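Local atomic coordinates of D-aminopeptidase (Burkholderia sp. LK4, PDB entry 5TZB), a protein that probably releases N-terminal beta-amino acids from peptides, acting as a beta-aminopeptidase of the S58 family of Ntn hydrolases. Residues His78-Phe83 with Asn308-Ala314; Ile111-Asn115 with Ala216-Ala220; Val178-Val183 with Lys195-Thr200; Ala268-Gln274 with Val326-Asn331. All blocks are in the same frame, centred on the assembly; numbering follows the deposited sequence.

From the N terminus, residues 78-83 open the longest loop, which contact 1 closes at 308-314. Within it, 111-115 begins the loop that contact 2 completes at 216-220, joining strands of two different sheets. Contact 3 (178-183 with 195-200) is a short closure lying wholly inside contact 2. The two adjoin in space, since strands 197-204 and 213-220 are neighbours in one sheet. Contact 4 starts at 268-274, still within the span of contact 1, but ends beyond it at 326-331, so these two cross. They touch through Asn308 and Lys327, and both reach the second subunit, whereas contacts 2 and 3 stay within this chain.

Contact 1. Residues His78-Phe83 with Asn308-Ala314; sequences HDSPCF and NDGLPAA
Pro81 faces Leu311 with CA atoms 5.8 Å apart, and the two chains pass in roughly opposite directions without one direct hydrogen bond between them. Leu311 does most of the touching. With its CG anti to the carbonyl carbon (chi1 -61°), the side chain meets the Phe83 ring at about a right angle. CD1 sits over the ring centre, 3.6 Å from the Phe83 centroid and 12° off the normal, a clean CH-pi contact, while CD2 lies by the rim at CZ. Asn308 comes to the same ring at its edge, ND2 being 3.9 Å from Phe83 CD2, and the amide is turned 63° from the ring plane. The Asn308 OD1 is taken by the backbone N of Lys327. Next along, Pro81 lays CD 3.4 Å from Leu311 O. At the far end the Ala313 CB rests 3.4 Å from His78 O, and the edge of the His78 imidazole faces Ala314 O. His78 NE2 is buried here with no partner in the model.

Waters supply the polar links. One donates to Pro81 O, its oxygen 2.8 Å from that atom, and accepts from Leu311 N. Another joins Asn308 O to Phe83 N, a third His78 O to Ala314 N, and a fourth Ser80 OG to Gly310 N.

Arg73 bonds to carbonyls of both segments, and Asp79 makes a salt bridge with Arg137. Strand 82-88 starts here between strands 106-107 and 298-305, with Leu106, Val326 of strand 323-329 and Met328 of the second subunit packing around Phe83.

Contact 2. Residues Ile111-Asn115 with Ala216-Ala220; sequences IAYTN and ALVQA
Tyr113 lays its ring alongside the aliphatic part of Gln219, CD2 being 3.7 Å from Gln219 CB, and the two side chains slide past each other in opposite directions. The ring and the Gln219 amide stand almost perpendicular, 82° apart. Each chain thus ends on the other strand's backbone. The phenol OH donates to Leu217 O at 2.7 Å; that oxygen lies close to the ring plane, but the hydroxyl sits above the plane of the Leu217 carbonyl. In return, Gln219 NE2 donates to Thr114 O at 3.3 Å. This longer, bent bond leaves the amide in its own plane and arrives well above the Thr114 carbonyl plane.

Gln219 reaches so far because its CG lies anti to the backbone N (chi1 179°) and the chain stays extended beyond it. Its OE1 ends 3.2 Å from Tyr113 CB, close to the root of the Tyr113 side chain, whose ring Gln219 CB touches further out. Leu217 adds a lighter apolar touch, CD2 lying 4.1 Å from Tyr113 CE2. The polar ends have further partners: Tyr113 OH bonds to Thr263 OG1 and Gln219 NE2 to Thr148 OG1, so both groups are gripped twice in a buried setting.

The strand axes, 9.0 Å apart and 14° from parallel, are too far apart for backbone pairing: this is face-to-face packing of two sheets, consistent with the layered sandwich of Ntn hydrolases. Strand 111-115 is bonded between 63-71 and 144-148 in one sheet, while strand 213-220 lies between 197-204 and 260-266 in the other.

Contact 3. Residues Val178-Val183 with Lys195-Thr200; sequences VAEGGV and KGGIGT
Gly181 and Ile198 exchange a pair of backbone hydrogen bonds. Gly181 N gives to Ile198 O at 2.7 Å; Ile198 N returns a bond of 2.8 Å to Gly181 O. The same Gly181 oxygen also takes the N-H of Val183, the two donors reaching it from opposite faces of its plane. One more backbone donor is met by a carboxylate: Thr200 N reaches Glu180 OE2 at 2.9 Å, on the anti lone pair, while Arg22 forms a salt bridge with that oxygen.

The pairing is a single antiparallel bridge between the loop 178-183 and strand 197-204, and the Val183-to-Gly181 bond closes an inverse gamma turn centred on Gly182. Strand 213-220 pairs with the other edge of strand 197-204. Gly197 brings its CA within 3.5 Å of Gly181 O in a CA-H...O contact.

Among apolar contacts, Ile198 lies crosswise to Val183, CG1 being 4.0 Å from Val183 CG2. Val178 CB meets Thr200 CG2 at 4.1 Å. His51 of strand 48-56 packs on both Ile198 and Val183. Separately, the CG2 branch of Ile198 lies against the carbonyl oxygen of Ala179.

As for charge, Lys195 bends at chi2 (66°) and again at chi4, which folds NZ back to donate a hydrogen bond to Gly196 O at 2.8 Å and sets it beside Gly182 CA. The ammonium also donates to the backbone oxygens of Thr187 and Met189.

Contact 4. Residues Ala268-Gln274 with Val326-Asn331; sequences APLLPHQ and VKMVNN
Met328 runs across the turn that leads into helix 272-289. Its CB lies against Leu271, 3.7 Å from CD1, and SD passes the same methyl at 4.1 Å. The final turn at chi3 (-76°) sets CE in a pocket of three neighbours: Leu271 CD1, the edge of the His273 ring near CE1, and Gln274 NE2, 3.6 Å from CE. Leu271 spreads its other methyl, CD2, toward Val326 CG2.

The Gln274 amide joins both segments. Its OE1 takes the N-H of Leu271, with 3.0 Å between OE1 and Leu271 N, in the carbonyl plane and on a lone pair. Leu271 is at the N-cap, and the side chain that accepts its N-H comes from three residues further on. On the other side NE2 donates to Val329 O at 2.8 Å, with an N-H...O angle of 163° and the acceptor in the amide plane. Two bonds thus fix how the amide is turned, and a water also takes up NE2. A second water joins His273 NE2 to Asn331 ND2, and the nearest atom of the His273 side chain lies about 3 Å from a bound calcium ion.

Pro269 is the centre of an inverse gamma turn, and its O accepts a weak hydrogen bond from Val329 N at 3.2 Å. Val329 CG2 fits between Pro269 CD and Leu270 CD2, 3.6 Å from the latter.

Helix 331-355 covers Leu270 and Gln274 with Ile334, and Phe83 of strand 82-88 lies on Leu271. Residues 326-329 pair antiparallel with a strand of the second subunit, continuing the sheet across the interface.

Contact 1. Residues His78-Phe83 with Asn308-Ala314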
loop_
_atom_site.group_PDB
_atom_site.type_symbol
_atom_site.label_atom_id
_atom_site.label_comp_id
_atom_site.label_asym_id
_atom_site.label_seq_id
_atom_site.Cartn_x
_atom_site.Cartn_y
_atom_site.Cartn_z
ATOM N N HIS C 78 -5.519 -8.235 -25.161
ATOM C CA HIS C 78 -6.001 -9.425 -24.475
ATOM C C HIS C 78 -5.110 -10.632 -24.784
ATOM O O HIS C 78 -4.853 -11.455 -23.908
ATOM C CB HIS C 78 -7.462 -9.742 -24.845
ATOM C CG HIS C 78 -7.993 -10.969 -24.155
ATOM N ND1 HIS C 78 -8.473 -10.950 -22.859
ATOM C CD2 HIS C 78 -8.072 -12.259 -24.566
ATOM C CE1 HIS C 78 -8.838 -12.174 -22.510
ATOM N NE2 HIS C 78 -8.605 -12.986 -23.526
ATOM N N ASP C 79 -4.632 -10.731 -26.023
ATOM C CA ASP C 79 -3.881 -11.926 -26.438
ATOM C C ASP C 79 -2.419 -11.880 -26.061
ATOM O O ASP C 79 -1.744 -12.909 -26.049
ATOM C CB ASP C 79 -3.997 -12.144 -27.944
ATOM C CG ASP C 79 -5.400 -12.470 -28.367
ATOM O OD1 ASP C 79 -6.129 -13.089 -27.560
ATOM O OD2 ASP C 79 -5.776 -12.107 -29.499
ATOM N N SER C 80 -1.933 -10.690 -25.736
ATOM C CA SER C 80 -0.552 -10.534 -25.329
ATOM C C SER C 80 -0.426 -9.574 -24.149
ATOM O O SER C 80 -0.034 -8.420 -24.319
ATOM C CB SER C 80 0.297 -10.043 -26.500
ATOM O OG SER C 80 1.679 -10.100 -26.163
ATOM N N PRO C 81 -0.741 -10.063 -22.943
ATOM C CA PRO C 81 -0.702 -9.240 -21.734
ATOM C C PRO C 81 0.658 -8.610 -21.484
ATOM O O PRO C 81 1.676 -9.203 -21.832
ATOM C CB PRO C 81 -1.030 -10.251 -20.619
ATOM C CG PRO C 81 -1.782 -11.330 -21.300
ATOM C CD PRO C 81 -1.150 -11.447 -22.647
ATOM N N CYS C 82 0.671 -7.430 -20.867
ATOM C CA CYS C 82 1.913 -6.787 -20.454
ATOM C C CYS C 82 1.984 -6.733 -18.943
ATOM O O CYS C 82 0.989 -6.452 -18.271
ATOM C CB CYS C 82 2.024 -5.359 -21.004
ATOM S SG CYS C 82 2.094 -5.212 -22.788
ATOM N N PHE C 83 3.164 -6.982 -18.397
ATOM C CA PHE C 83 3.388 -6.680 -17.001
ATOM C C PHE C 83 3.209 -5.160 -16.793
ATOM O O PHE C 83 3.513 -4.348 -17.679
ATOM C CB PHE C 83 4.768 -7.151 -16.559
ATOM C CG PHE C 83 4.871 -8.654 -16.364
ATOM C CD1 PHE C 83 3.779 -9.390 -15.912
ATOM C CD2 PHE C 83 6.072 -9.325 -16.619
ATOM C CE1 PHE C 83 3.878 -10.783 -15.709
ATOM C CE2 PHE C 83 6.182 -10.716 -16.431
ATOM C CZ PHE C 83 5.089 -11.444 -15.972
ATOM N N ASN C 308 8.609 -8.845 -21.723
ATOM C CA ASN C 308 8.092 -10.202 -21.620
ATOM C C ASN C 308 6.820 -10.352 -22.447
ATOM O O ASN C 308 5.892 -9.563 -22.304
ATOM C CB ASN C 308 7.845 -10.560 -20.150
ATOM C CG ASN C 308 9.137 -10.761 -19.382
ATOM O OD1 ASN C 308 9.854 -11.746 -19.588
ATOM N ND2 ASN C 308 9.464 -9.813 -18.523
ATOM N N ASP C 309 6.805 -11.293 -23.386
ATOM C CA ASP C 309 5.572 -11.551 -24.131
ATOM C C ASP C 309 5.244 -13.027 -24.038
ATOM O O ASP C 309 5.947 -13.779 -23.370
ATOM C CB ASP C 309 5.665 -11.056 -25.584
ATOM C CG ASP C 309 6.727 -11.781 -26.417
ATOM O OD1 ASP C 309 7.030 -11.282 -27.529
ATOM O OD2 ASP C 309 7.271 -12.818 -25.982
ATOM N N GLY C 310 4.176 -13.450 -24.695
ATOM C CA GLY C 310 3.762 -14.834 -24.571
ATOM C C GLY C 310 3.254 -15.116 -23.168
ATOM O O GLY C 310 3.260 -16.257 -22.719
ATOM N N LEU C 311 2.836 -14.065 -22.458
ATOM C CA LEU C 311 2.252 -14.242 -21.132
ATOM C C LEU C 311 0.875 -14.847 -21.340
ATOM O O LEU C 311 0.233 -14.583 -22.358
ATOM C CB LEU C 311 2.185 -12.909 -20.352
ATOM C CG LEU C 311 3.509 -12.185 -20.055
ATOM C CD1 LEU C 311 3.288 -10.882 -19.283
ATOM C CD2 LEU C 311 4.446 -13.102 -19.268
ATOM N N PRO C 312 0.421 -15.692 -20.398
ATOM C CA PRO C 312 -0.843 -16.398 -20.640
ATOM C C PRO C 312 -2.053 -15.476 -20.565
ATOM O O PRO C 312 -2.228 -14.748 -19.585
ATOM C CB PRO C 312 -0.902 -17.442 -19.513
ATOM C CG PRO C 312 0.443 -17.427 -18.859
ATOM C CD PRO C 312 1.033 -16.069 -19.113
ATOM N N ALA C 313 -2.876 -15.516 -21.602
ATOM C CA ALA C 313 -4.125 -14.781 -21.610
ATOM C C ALA C 313 -5.096 -15.453 -20.655
ATOM O O ALA C 313 -5.103 -16.675 -20.527
ATOM C CB ALA C 313 -4.704 -14.710 -23.020
ATOM N N ALA C 314 -5.906 -14.644 -19.980
ATOM C CA ALA C 314 -6.885 -15.144 -19.031
ATOM C C ALA C 314 -8.008 -15.845 -19.773
ATOM O O ALA C 314 -8.606 -15.285 -20.684
ATOM C CB ALA C 314 -7.441 -14.008 -18.176
HETATM O O HOH W 1 -5.483 -11.678 -21.129
HETATM O O HOH W 2 0.349 -14.357 -24.799
HETATM O O HOH W 3 2.298 -11.528 -23.336
HETATM O O HOH W 4 2.288 -12.997 -26.786
HETATM O O HOH W 5 5.407 -7.619 -20.279
#

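Contact 2. Residues Ile111-Asn115 with Ala216-Ala220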
loop_
_atom_site.group_PDB
_atom_site.type_symbol
_atom_site.label_atom_id
_atom_site.label_comp_id
_atom_site.label_asym_id
_atom_site.label_seq_id
_atom_site.Cartn_x
_atom_site.Cartn_y
_atom_site.Cartn_z
ATOM N N ILE C 111 -5.474 1.229 -22.960
ATOM C CA ILE C 111 -5.569 2.297 -21.986
ATOM C C ILE C 111 -6.228 3.494 -22.630
ATOM O O ILE C 111 -5.900 3.838 -23.760
ATOM C CB ILE C 111 -4.182 2.728 -21.481
ATOM C CG1 ILE C 111 -3.468 1.549 -20.828
ATOM C CG2 ILE C 111 -4.287 3.908 -20.508
ATOM C CD1 ILE C 111 -1.965 1.766 -20.700
ATOM N N ALA C 112 -7.136 4.141 -21.910
ATOM C CA ALA C 112 -7.791 5.320 -22.441
ATOM C C ALA C 112 -7.745 6.477 -21.434
ATOM O O ALA C 112 -7.765 6.268 -20.217
ATOM C CB ALA C 112 -9.214 5.001 -22.845
ATOM N N TYR C 113 -7.588 7.687 -21.969
ATOM C CA TYR C 113 -7.704 8.929 -21.216
ATOM C C TYR C 113 -8.973 9.665 -21.633
ATOM O O TYR C 113 -9.244 9.763 -22.828
ATOM C CB TYR C 113 -6.523 9.861 -21.488
ATOM C CG TYR C 113 -5.141 9.406 -21.088
ATOM C CD1 TYR C 113 -4.935 8.295 -20.287
ATOM C CD2 TYR C 113 -4.029 10.124 -21.515
ATOM C CE1 TYR C 113 -3.644 7.906 -19.928
ATOM C CE2 TYR C 113 -2.750 9.750 -21.162
ATOM C CZ TYR C 113 -2.562 8.648 -20.374
ATOM O OH TYR C 113 -1.277 8.295 -20.033
ATOM N N THR C 114 -9.720 10.228 -20.685
ATOM C CA THR C 114 -10.839 11.101 -21.050
ATOM C C THR C 114 -11.127 12.088 -19.904
ATOM O O THR C 114 -10.281 12.286 -19.050
ATOM C CB THR C 114 -12.092 10.276 -21.412
ATOM O OG1 THR C 114 -13.102 11.130 -21.963
ATOM C CG2 THR C 114 -12.630 9.528 -20.211
ATOM N N ASN C 115 -12.298 12.725 -19.889
ATOM C CA ASN C 115 -12.652 13.618 -18.782
ATOM C C ASN C 115 -13.334 12.855 -17.642
ATOM O O ASN C 115 -13.774 11.725 -17.840
ATOM C CB ASN C 115 -13.559 14.750 -19.262
ATOM C CG ASN C 115 -14.939 14.257 -19.656
ATOM O OD1 ASN C 115 -15.784 13.996 -18.796
ATOM N ND2 ASN C 115 -15.184 14.149 -20.956
ATOM N N ALA C 216 6.769 8.016 -22.493
ATOM C CA ALA C 216 5.695 8.488 -21.625
ATOM C C ALA C 216 4.639 9.240 -22.421
ATOM O O ALA C 216 4.960 9.975 -23.365
ATOM C CB ALA C 216 6.244 9.394 -20.500
ATOM N N LEU C 217 3.380 9.075 -22.028
ATOM C CA LEU C 217 2.296 9.871 -22.598
ATOM C C LEU C 217 1.500 10.477 -21.441
ATOM O O LEU C 217 0.981 9.753 -20.584
ATOM C CB LEU C 217 1.385 9.017 -23.492
ATOM C CG LEU C 217 0.257 9.747 -24.238
ATOM C CD1 LEU C 217 0.834 10.478 -25.417
ATOM C CD2 LEU C 217 -0.825 8.778 -24.691
ATOM N N VAL C 218 1.419 11.799 -21.384
ATOM C CA VAL C 218 0.712 12.416 -20.268
ATOM C C VAL C 218 -0.509 13.181 -20.753
ATOM O O VAL C 218 -0.589 13.599 -21.918
ATOM C CB VAL C 218 1.614 13.376 -19.469
ATOM C CG1 VAL C 218 2.902 12.669 -19.063
ATOM C CG2 VAL C 218 1.904 14.638 -20.291
ATOM N N GLN C 219 -1.475 13.322 -19.852
ATOM C CA GLN C 219 -2.575 14.258 -20.026
ATOM C C GLN C 219 -2.462 15.238 -18.863
ATOM O O GLN C 219 -2.839 14.922 -17.732
ATOM C CB GLN C 219 -3.923 13.536 -20.051
ATOM C CG GLN C 219 -5.130 14.435 -20.210
ATOM C CD GLN C 219 -6.380 13.643 -20.536
ATOM O OE1 GLN C 219 -6.473 13.037 -21.605
ATOM N NE2 GLN C 219 -7.346 13.635 -19.615
ATOM N N ALA C 220 -1.880 16.403 -19.148
ATOM C CA ALA C 220 -1.480 17.365 -18.125
ATOM C C ALA C 220 -2.556 18.422 -17.911
ATOM O O ALA C 220 -2.924 19.147 -18.845
ATOM C CB ALA C 220 -0.148 18.028 -18.503
#

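Contact 3. Residues Val178-Val183 with Lys195-Thr200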
loop_
_atom_site.group_PDB
_atom_site.type_symbol
_atom_site.label_atom_id
_atom_site.label_comp_id
_atom_site.label_asym_id
_atom_site.label_seq_id
_atom_site.Cartn_x
_atom_site.Cartn_y
_atom_site.Cartn_z
ATOM N N VAL C 178 2.894 11.428 -32.514
ATOM C CA VAL C 178 1.666 11.559 -31.746
ATOM C C VAL C 178 1.303 13.037 -31.585
ATOM O O VAL C 178 2.121 13.820 -31.120
ATOM C CB VAL C 178 1.817 10.931 -30.338
ATOM C CG1 VAL C 178 0.523 11.086 -29.547
ATOM C CG2 VAL C 178 2.231 9.475 -30.427
ATOM N N ALA C 179 0.082 13.416 -31.947
ATOM C CA ALA C 179 -0.348 14.801 -31.808
ATOM C C ALA C 179 -0.428 15.212 -30.338
ATOM O O ALA C 179 -0.836 14.424 -29.480
ATOM C CB ALA C 179 -1.699 15.019 -32.503
ATOM N N GLU C 180 -0.029 16.447 -30.052
ATOM C CA GLU C 180 0.023 16.928 -28.674
ATOM C C GLU C 180 -0.869 18.150 -28.432
ATOM O O GLU C 180 -1.482 18.689 -29.354
ATOM C CB GLU C 180 1.473 17.243 -28.277
ATOM C CG GLU C 180 2.397 16.032 -28.326
ATOM C CD GLU C 180 3.844 16.391 -28.030
ATOM O OE1 GLU C 180 4.412 17.283 -28.714
ATOM O OE2 GLU C 180 4.414 15.789 -27.099
ATOM N N GLY C 181 -0.970 18.556 -27.171
ATOM C CA GLY C 181 -1.737 19.737 -26.812
ATOM C C GLY C 181 -3.216 19.441 -26.622
ATOM O O GLY C 181 -3.595 18.387 -26.083
ATOM N N GLY C 182 -4.052 20.350 -27.113
ATOM C CA GLY C 182 -5.495 20.254 -26.962
ATOM C C GLY C 182 -6.171 19.288 -27.916
ATOM O O GLY C 182 -7.010 19.695 -28.720
ATOM N N VAL C 183 -5.820 18.009 -27.806
ATOM C CA VAL C 183 -6.386 16.961 -28.644
ATOM C C VAL C 183 -6.836 15.767 -27.821
ATOM O O VAL C 183 -6.363 15.569 -26.697
ATOM C CB VAL C 183 -5.366 16.456 -29.695
ATOM C CG1 VAL C 183 -5.014 17.556 -30.687
ATOM C CG2 VAL C 183 -4.120 15.947 -29.004
ATOM N N LYS C 195 -2.709 26.721 -21.566
ATOM C CA LYS C 195 -3.359 25.578 -22.217
ATOM C C LYS C 195 -2.591 24.291 -21.966
ATOM O O LYS C 195 -1.370 24.234 -22.144
ATOM C CB LYS C 195 -3.490 25.803 -23.728
ATOM C CG LYS C 195 -4.238 24.675 -24.447
ATOM C CD LYS C 195 -5.702 24.620 -24.020
ATOM C CE LYS C 195 -6.438 23.425 -24.633
ATOM N NZ LYS C 195 -6.081 22.132 -23.979
ATOM N N GLY C 196 -3.308 23.243 -21.560
ATOM C CA GLY C 196 -2.679 21.969 -21.280
ATOM C C GLY C 196 -3.089 20.879 -22.251
ATOM O O GLY C 196 -3.477 21.165 -23.388
ATOM N N GLY C 197 -2.994 19.627 -21.806
ATOM C CA GLY C 197 -3.414 18.503 -22.620
ATOM C C GLY C 197 -2.368 17.425 -22.831
ATOM O O GLY C 197 -1.597 17.087 -21.935
ATOM N N ILE C 198 -2.344 16.881 -24.041
ATOM C CA ILE C 198 -1.523 15.711 -24.341
ATOM C C ILE C 198 -0.061 16.073 -24.566
ATOM O O ILE C 198 0.241 17.017 -25.298
ATOM C CB ILE C 198 -2.069 14.972 -25.588
ATOM C CG1 ILE C 198 -3.503 14.506 -25.332
ATOM C CG2 ILE C 198 -1.193 13.788 -25.950
ATOM C CD1 ILE C 198 -3.648 13.514 -24.122
ATOM N N GLY C 199 0.836 15.315 -23.937
ATOM C CA GLY C 199 2.267 15.460 -24.159
ATOM C C GLY C 199 2.940 14.097 -24.180
ATOM O O GLY C 199 2.476 13.155 -23.532
ATOM N N THR C 200 4.028 13.972 -24.934
ATOM C CA THR C 200 4.712 12.683 -25.024
ATOM C C THR C 200 6.216 12.858 -25.251
ATOM O O THR C 200 6.658 13.891 -25.746
ATOM C CB THR C 200 4.102 11.823 -26.151
ATOM O OG1 THR C 200 4.601 10.489 -26.070
ATOM C CG2 THR C 200 4.440 12.402 -27.528
#

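Contact 4. Residues Ala268-Gln274 with Val326-Asn331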
loop_
_atom_site.group_PDB
_atom_site.type_symbol
_atom_site.label_atom_id
_atom_site.label_comp_id
_atom_site.label_asym_id
_atom_site.label_seq_id
_atom_site.Cartn_x
_atom_site.Cartn_y
_atom_site.Cartn_z
ATOM N N ALA C 268 11.852 -2.817 -21.971
ATOM C CA ALA C 268 12.619 -3.574 -20.987
ATOM C C ALA C 268 11.753 -4.696 -20.387
ATOM O O ALA C 268 10.551 -4.529 -20.221
ATOM C CB ALA C 268 13.135 -2.647 -19.890
ATOM N N PRO C 269 12.354 -5.861 -20.103
ATOM C CA PRO C 269 11.581 -6.952 -19.484
ATOM C C PRO C 269 11.392 -6.740 -17.979
ATOM O O PRO C 269 12.153 -7.281 -17.187
ATOM C CB PRO C 269 12.433 -8.192 -19.762
ATOM C CG PRO C 269 13.848 -7.652 -19.847
ATOM C CD PRO C 269 13.717 -6.283 -20.485
ATOM N N LEU C 270 10.466 -5.863 -17.603
ATOM C CA LEU C 270 10.197 -5.584 -16.200
ATOM C C LEU C 270 9.087 -6.462 -15.653
ATOM O O LEU C 270 8.041 -6.612 -16.299
ATOM C CB LEU C 270 9.822 -4.113 -16.006
ATOM C CG LEU C 270 10.925 -3.083 -16.286
ATOM C CD1 LEU C 270 10.414 -1.687 -15.973
ATOM C CD2 LEU C 270 12.172 -3.389 -15.482
ATOM N N LEU C 271 9.306 -7.001 -14.458
ATOM C CA LEU C 271 8.281 -7.738 -13.708
ATOM C C LEU C 271 7.271 -6.760 -13.090
ATOM O O LEU C 271 7.573 -5.563 -12.994
ATOM C CB LEU C 271 8.933 -8.584 -12.613
ATOM C CG LEU C 271 9.924 -9.644 -13.091
ATOM C CD1 LEU C 271 10.483 -10.407 -11.909
ATOM C CD2 LEU C 271 9.243 -10.580 -14.084
ATOM N N PRO C 272 6.086 -7.265 -12.656
ATOM C CA PRO C 272 5.078 -6.388 -12.035
ATOM C C PRO C 272 5.650 -5.477 -10.935
ATOM O O PRO C 272 5.415 -4.276 -11.006
ATOM C CB PRO C 272 4.063 -7.384 -11.464
ATOM C CG PRO C 272 4.096 -8.500 -12.459
ATOM C CD PRO C 272 5.557 -8.624 -12.867
ATOM N N HIS C 273 6.447 -5.995 -10.003
ATOM C CA HIS C 273 6.952 -5.150 -8.917
ATOM C C HIS C 273 7.906 -4.074 -9.440
ATOM O O HIS C 273 8.023 -3.001 -8.838
ATOM C CB HIS C 273 7.630 -5.998 -7.825
ATOM C CG HIS C 273 9.059 -6.369 -8.111
ATOM N ND1 HIS C 273 9.405 -7.457 -8.882
ATOM C CD2 HIS C 273 10.225 -5.846 -7.656
ATOM C CE1 HIS C 273 10.724 -7.574 -8.917
ATOM N NE2 HIS C 273 11.246 -6.605 -8.189
ATOM N N GLN C 274 8.552 -4.342 -10.570
ATOM C CA GLN C 274 9.491 -3.385 -11.175
ATOM C C GLN C 274 8.744 -2.292 -11.941
ATOM O O GLN C 274 9.222 -1.164 -12.074
ATOM C CB GLN C 274 10.477 -4.113 -12.100
ATOM C CG GLN C 274 11.297 -5.190 -11.392
ATOM C CD GLN C 274 12.335 -5.821 -12.317
ATOM O OE1 GLN C 274 11.993 -6.352 -13.373
ATOM N NE2 GLN C 274 13.599 -5.759 -11.925
ATOM N N VAL C 326 10.069 -16.153 -17.695
ATOM C CA VAL C 326 10.074 -14.724 -17.968
ATOM C C VAL C 326 11.439 -14.170 -17.622
ATOM O O VAL C 326 12.223 -14.831 -16.954
ATOM C CB VAL C 326 8.974 -13.973 -17.165
ATOM C CG1 VAL C 326 7.596 -14.416 -17.627
ATOM C CG2 VAL C 326 9.151 -14.200 -15.658
ATOM N N LYS C 327 11.715 -12.956 -18.089
ATOM C CA LYS C 327 12.966 -12.270 -17.820
ATOM C C LYS C 327 12.773 -11.087 -16.890
ATOM O O LYS C 327 11.735 -10.435 -16.917
ATOM C CB LYS C 327 13.605 -11.780 -19.113
ATOM C CG LYS C 327 14.108 -12.884 -20.000
ATOM C CD LYS C 327 14.759 -12.269 -21.221
ATOM C CE LYS C 327 15.182 -13.343 -22.200
ATOM N NZ LYS C 327 15.765 -12.706 -23.413
ATOM N N MET C 328 13.799 -10.799 -16.105
ATOM C CA MET C 328 13.767 -9.656 -15.221
ATOM C C MET C 328 15.018 -8.806 -15.417
ATOM O O MET C 328 16.139 -9.320 -15.517
ATOM C CB MET C 328 13.620 -10.114 -13.772
ATOM C CG MET C 328 14.858 -10.033 -12.915
ATOM S SD MET C 328 14.504 -10.511 -11.199
ATOM C CE MET C 328 13.660 -9.070 -10.577
ATOM N N VAL C 329 14.814 -7.505 -15.498
ATOM C CA VAL C 329 15.930 -6.576 -15.554
ATOM C C VAL C 329 16.603 -6.675 -14.195
ATOM O O VAL C 329 15.928 -6.650 -13.170
ATOM C CB VAL C 329 15.462 -5.111 -15.853
ATOM C CG1 VAL C 329 16.607 -4.096 -15.670
ATOM C CG2 VAL C 329 14.874 -5.003 -17.269
ATOM N N ASN C 330 17.917 -6.853 -14.173
ATOM C CA ASN C 330 18.644 -6.877 -12.910
ATOM C C ASN C 330 18.672 -5.490 -12.287
ATOM O O ASN C 330 18.720 -4.482 -13.014
ATOM C CB ASN C 330 20.062 -7.432 -13.120
ATOM C CG ASN C 330 20.045 -8.946 -13.356
ATOM O OD1 ASN C 330 19.309 -9.663 -12.683
ATOM N ND2 ASN C 330 20.778 -9.417 -14.359
ATOM N N ASN C 331 18.637 -5.433 -10.952
ATOM C CA ASN C 331 18.456 -4.155 -10.270
ATOM C C ASN C 331 19.615 -3.198 -10.498
ATOM O O ASN C 331 19.439 -1.973 -10.387
ATOM C CB ASN C 331 18.218 -4.368 -8.772
ATOM C CG ASN C 331 16.813 -4.914 -8.468
ATOM O OD1 ASN C 331 15.868 -4.691 -9.227
ATOM N ND2 ASN C 331 16.683 -5.640 -7.370
HETATM O O HOH W 6 13.359 -4.468 -8.981
HETATM O O HOH W 7 13.919 -7.176 -7.119
#